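Local coordinates for leucine aminopeptidase 2 (Saccharomyces cerevisiae, PDB 2XQ0), which cleaves di- and tripeptides as a zinc-dependent aminopeptidase of the M1 family and shows low epoxide hydrolase activity in vitro, at residues W481-T490 with F531-A542. Sequence-based numbering, arbitrary orientation.
Sequences WVEMAQHLKT and FDWAKFPVASRA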
loop_
_atom_site.group_PDB
_atom_site.type_symbol
_atom_site.label_atom_id
_atom_site.label_comp_id
_atom_site.label_asym_id
_atom_site.label_seq_id
_atom_site.Cartn_x
_atom_site.Cartn_y
_atom_site.Cartn_z
ATOM N N TRP A 481 5.774 -33.757 -4.775
ATOM C CA TRP A 481 5.917 -33.467 -6.200
ATOM C C TRP A 481 7.373 -33.419 -6.611
ATOM O O TRP A 481 7.737 -33.956 -7.654
ATOM C CB TRP A 481 5.215 -32.159 -6.595
ATOM C CG TRP A 481 3.825 -32.403 -7.068
ATOM C CD1 TRP A 481 2.670 -32.281 -6.344
ATOM C CD2 TRP A 481 3.442 -32.878 -8.361
ATOM N NE1 TRP A 481 1.584 -32.621 -7.124
ATOM C CE2 TRP A 481 2.036 -32.997 -8.365
ATOM C CE3 TRP A 481 4.153 -33.217 -9.519
ATOM C CZ2 TRP A 481 1.331 -33.429 -9.486
ATOM C CZ3 TRP A 481 3.455 -33.636 -10.623
ATOM C CH2 TRP A 481 2.058 -33.744 -10.601
ATOM N N VAL A 482 8.208 -32.764 -5.807
ATOM C CA VAL A 482 9.625 -32.671 -6.149
ATOM C C VAL A 482 10.249 -34.056 -6.243
ATOM O O VAL A 482 11.060 -34.329 -7.131
ATOM C CB VAL A 482 10.408 -31.791 -5.145
ATOM C CG1 VAL A 482 11.895 -31.869 -5.432
ATOM C CG2 VAL A 482 9.944 -30.343 -5.241
ATOM N N GLU A 483 9.843 -34.937 -5.332
ATOM C CA GLU A 483 10.392 -36.286 -5.257
ATOM C C GLU A 483 9.925 -37.148 -6.429
ATOM O O GLU A 483 10.728 -37.795 -7.096
ATOM C CB GLU A 483 9.967 -36.942 -3.934
ATOM C CG GLU A 483 10.939 -38.001 -3.408
ATOM C CD GLU A 483 12.238 -37.396 -2.881
ATOM O OE1 GLU A 483 12.531 -36.221 -3.200
ATOM O OE2 GLU A 483 12.967 -38.096 -2.144
ATOM N N MET A 484 8.616 -37.154 -6.663
ATOM C CA MET A 484 8.003 -38.008 -7.668
ATOM C C MET A 484 8.391 -37.627 -9.098
ATOM O O MET A 484 8.344 -38.458 -10.006
ATOM C CB MET A 484 6.485 -38.006 -7.496
ATOM C CG MET A 484 6.035 -38.660 -6.199
ATOM S SD MET A 484 6.644 -40.359 -6.082
ATOM C CE MET A 484 6.833 -40.516 -4.297
ATOM N N ALA A 485 8.777 -36.370 -9.279
ATOM C CA ALA A 485 9.220 -35.863 -10.575
ATOM C C ALA A 485 10.457 -36.622 -11.056
ATOM O O ALA A 485 10.712 -36.716 -12.261
ATOM C CB ALA A 485 9.526 -34.378 -10.470
ATOM N N GLN A 486 11.218 -37.162 -10.104
ATOM C CA GLN A 486 12.457 -37.878 -10.401
ATOM C C GLN A 486 12.224 -39.385 -10.441
ATOM O O GLN A 486 13.132 -40.157 -10.732
ATOM C CB GLN A 486 13.523 -37.551 -9.350
ATOM C CG GLN A 486 13.746 -36.047 -9.121
ATOM C CD GLN A 486 14.261 -35.756 -7.724
ATOM O OE1 GLN A 486 13.757 -34.871 -7.038
ATOM N NE2 GLN A 486 15.254 -36.524 -7.286
ATOM N N HIS A 487 11.005 -39.804 -10.135
ATOM C CA HIS A 487 10.718 -41.229 -10.052
ATOM C C HIS A 487 9.687 -41.662 -11.090
ATOM O O HIS A 487 9.904 -42.630 -11.809
ATOM C CB HIS A 487 10.278 -41.621 -8.636
ATOM C CG HIS A 487 11.329 -41.397 -7.587
ATOM N ND1 HIS A 487 12.673 -41.295 -7.885
ATOM C CD2 HIS A 487 11.234 -41.265 -6.242
ATOM C CE1 HIS A 487 13.356 -41.102 -6.772
ATOM N NE2 HIS A 487 12.506 -41.076 -5.760
ATOM N N LEU A 488 8.571 -40.946 -11.169
ATOM C CA LEU A 488 7.532 -41.280 -12.139
ATOM C C LEU A 488 7.967 -40.819 -13.522
ATOM O O LEU A 488 8.663 -39.813 -13.658
ATOM C CB LEU A 488 6.185 -40.651 -11.748
ATOM C CG LEU A 488 5.752 -40.958 -10.310
ATOM C CD1 LEU A 488 4.335 -40.477 -10.004
ATOM C CD2 LEU A 488 5.875 -42.445 -10.028
ATOM N N LYS A 489 7.570 -41.551 -14.550
ATOM C CA LYS A 489 7.995 -41.204 -15.904
ATOM C C LYS A 489 6.832 -40.751 -16.772
ATOM O O LYS A 489 6.810 -39.619 -17.254
ATOM C CB LYS A 489 8.752 -42.367 -16.556
ATOM C CG LYS A 489 10.130 -42.598 -15.950
ATOM C CD LYS A 489 10.928 -41.296 -15.933
ATOM C CE LYS A 489 11.579 -41.037 -14.576
ATOM N NZ LYS A 489 12.074 -39.630 -14.457
ATOM N N THR A 490 5.855 -41.633 -16.945
ATOM C CA THR A 490 4.704 -41.342 -17.786
ATOM C C THR A 490 3.597 -40.648 -17.009
ATOM O O THR A 490 3.476 -40.815 -15.795
ATOM C CB THR A 490 4.117 -42.626 -18.397
ATOM O OG1 THR A 490 3.282 -43.276 -17.430
ATOM C CG2 THR A 490 5.228 -43.570 -18.834
ATOM N N PHE A 531 17.779 -28.157 -8.867
ATOM C CA PHE A 531 17.512 -28.734 -10.187
ATOM C C PHE A 531 16.318 -28.001 -10.780
ATOM O O PHE A 531 15.629 -27.266 -10.080
ATOM C CB PHE A 531 17.224 -30.234 -10.077
ATOM C CG PHE A 531 15.943 -30.551 -9.362
ATOM C CD1 PHE A 531 14.789 -30.860 -10.071
ATOM C CD2 PHE A 531 15.886 -30.532 -7.979
ATOM C CE1 PHE A 531 13.606 -31.147 -9.409
ATOM C CE2 PHE A 531 14.709 -30.818 -7.316
ATOM C CZ PHE A 531 13.571 -31.126 -8.034
ATOM N N ASP A 532 16.062 -28.183 -12.064
ATOM C CA ASP A 532 14.931 -27.477 -12.652
ATOM C C ASP A 532 13.815 -28.390 -13.137
ATOM O O ASP A 532 14.040 -29.532 -13.550
ATOM C CB ASP A 532 15.364 -26.492 -13.748
ATOM C CG ASP A 532 16.140 -27.160 -14.864
ATOM O OD1 ASP A 532 16.165 -26.601 -15.977
ATOM O OD2 ASP A 532 16.716 -28.243 -14.632
ATOM N N TRP A 533 12.604 -27.863 -13.028
ATOM C CA TRP A 533 11.405 -28.480 -13.567
ATOM C C TRP A 533 11.430 -28.564 -15.091
ATOM O O TRP A 533 10.661 -29.325 -15.687
ATOM C CB TRP A 533 10.182 -27.664 -13.137
ATOM C CG TRP A 533 9.757 -27.943 -11.744
ATOM C CD1 TRP A 533 10.022 -27.194 -10.632
ATOM C CD2 TRP A 533 8.980 -29.056 -11.305
ATOM N NE1 TRP A 533 9.448 -27.774 -9.524
ATOM C CE2 TRP A 533 8.809 -28.924 -9.911
ATOM C CE3 TRP A 533 8.411 -30.157 -11.957
ATOM C CZ2 TRP A 533 8.093 -29.854 -9.158
ATOM C CZ3 TRP A 533 7.700 -31.075 -11.207
ATOM C CH2 TRP A 533 7.545 -30.918 -9.823
ATOM N N ALA A 534 12.298 -27.777 -15.729
ATOM C CA ALA A 534 12.362 -27.802 -17.178
ATOM C C ALA A 534 12.642 -29.209 -17.697
ATOM O O ALA A 534 12.236 -29.557 -18.806
ATOM C CB ALA A 534 13.409 -26.817 -17.696
ATOM N N LYS A 535 13.309 -30.027 -16.884
ATOM C CA LYS A 535 13.774 -31.334 -17.337
ATOM C C LYS A 535 12.797 -32.460 -16.994
ATOM O O LYS A 535 13.083 -33.636 -17.223
ATOM C CB LYS A 535 15.172 -31.626 -16.782
ATOM C CG LYS A 535 15.319 -31.385 -15.285
ATOM C CD LYS A 535 16.733 -31.687 -14.795
ATOM C CE LYS A 535 16.821 -31.606 -13.272
ATOM N NZ LYS A 535 18.173 -31.955 -12.755
ATOM N N PHE A 536 11.635 -32.090 -16.468
ATOM C CA PHE A 536 10.594 -33.066 -16.166
ATOM C C PHE A 536 9.247 -32.652 -16.737
ATOM O O PHE A 536 8.245 -32.678 -16.022
ATOM C CB PHE A 536 10.472 -33.258 -14.653
ATOM C CG PHE A 536 11.766 -33.641 -13.991
ATOM C CD1 PHE A 536 12.490 -32.707 -13.265
ATOM C CD2 PHE A 536 12.269 -34.928 -14.115
ATOM C CE1 PHE A 536 13.688 -33.051 -12.664
ATOM C CE2 PHE A 536 13.464 -35.284 -13.510
ATOM C CZ PHE A 536 14.177 -34.341 -12.784
ATOM N N PRO A 537 9.220 -32.275 -18.030
ATOM C CA PRO A 537 8.016 -31.784 -18.714
ATOM C C PRO A 537 6.768 -32.648 -18.482
ATOM O O PRO A 537 5.673 -32.094 -18.370
ATOM C CB PRO A 537 8.415 -31.793 -20.201
ATOM C CG PRO A 537 9.685 -32.582 -20.281
ATOM C CD PRO A 537 10.355 -32.398 -18.962
ATOM N N VAL A 538 6.926 -33.969 -18.410
ATOM C CA VAL A 538 5.792 -34.862 -18.155
ATOM C C VAL A 538 5.187 -34.579 -16.782
ATOM O O VAL A 538 3.965 -34.542 -16.625
ATOM C CB VAL A 538 6.194 -36.347 -18.278
ATOM C CG1 VAL A 538 4.973 -37.253 -18.166
ATOM C CG2 VAL A 538 6.884 -36.579 -19.593
ATOM N N ALA A 539 6.050 -34.350 -15.796
ATOM C CA ALA A 539 5.606 -33.993 -14.448
ATOM C C ALA A 539 4.969 -32.605 -14.389
ATOM O O ALA A 539 3.913 -32.412 -13.772
ATOM C CB ALA A 539 6.775 -34.094 -13.462
ATOM N N SER A 540 5.604 -31.624 -15.021
ATOM C CA SER A 540 5.099 -30.265 -14.929
ATOM C C SER A 540 3.785 -30.152 -15.703
ATOM O O SER A 540 2.841 -29.502 -15.256
ATOM C CB SER A 540 6.141 -29.259 -15.418
ATOM O OG SER A 540 6.535 -29.560 -16.737
ATOM N N ARG A 541 3.725 -30.811 -16.851
ATOM C CA ARG A 541 2.484 -30.912 -17.622
ATOM C C ARG A 541 1.388 -31.708 -16.892
ATOM O O ARG A 541 0.216 -31.326 -16.921
ATOM C CB ARG A 541 2.756 -31.498 -19.020
ATOM C CG ARG A 541 3.554 -30.564 -19.921
ATOM C CD ARG A 541 3.837 -31.175 -21.285
ATOM N NE ARG A 541 4.180 -30.159 -22.281
ATOM C CZ ARG A 541 5.415 -29.735 -22.534
ATOM N NH1 ARG A 541 6.445 -30.234 -21.867
ATOM N NH2 ARG A 541 5.622 -28.809 -23.460
ATOM N N ALA A 542 1.770 -32.808 -16.240
ATOM C CA ALA A 542 0.832 -33.595 -15.433
ATOM C C ALA A 542 0.270 -32.768 -14.272
ATOM O O ALA A 542 -0.923 -32.841 -13.971
ATOM C CB ALA A 542 1.499 -34.864 -14.907
#
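The carbonyl oxygen of Phe-536 accepts Ser-540 N at 3.0 Å and, weakly, Ala-539 N, and these backbone bonds anchor at the N-cap of helix 537-546 a residue whose ring lies against Ala-485 of the other segment. This helix packs beside the end of helix 469-484 in the helical C-terminal part of this M1 peptidase, far from the zinc site. No hydrogen bond crosses the contact; apolar groups fill it. The CG of Phe-536 lies anti to its carbonyl carbon (chi1 -55°), which places one ring face against Ala-485 CB, offset toward the rim and 4.2 Å from Phe-536 CG. An alanine in place of this phenylalanine would probably open a gap against the methyl of Ala-485 and cost Gln-486 CG its contact with Phe-536 CZ. Alanine suits position 485 because its methyl is hemmed in by three neighbours: besides Phe-536 it meets Trp-533 CZ3 at 3.8 Å from Ala-485 CB, and also the methyl of Ala-539. Alanines on both segments let the chains approach, with 5.6 Å between Ala-485 CA and Ala-539 CA. Around them two indoles cross at about a right angle, Trp-481 CE3 lying 4.1 Å from Trp-533 CH2. A tryptophan is long enough to reach the next helix, and Trp-481 CZ3 ends 3.4 Å from Ala-539 O. Both indole nitrogens are satisfied, that of Trp-481 by the hydroxyl of Tyr-547 and that of Trp-533 by Leu-518 O. Farther along, Val-538 sets CG1 anti to its backbone N (chi1 -174°), which brings CG1 beside Lys-489 O; next to it Thr-490, at the N-cap of helix 491-497, accepts the backbone N-H of Asp-493 on its OG1. Within the first turn of helix 537-546, Ser-540 OG donates to Pro-537 O at 3.1 Å from above the carbonyl plane, on the same face as Arg-541 N, which bonds Pro-537 O at 2.8 Å.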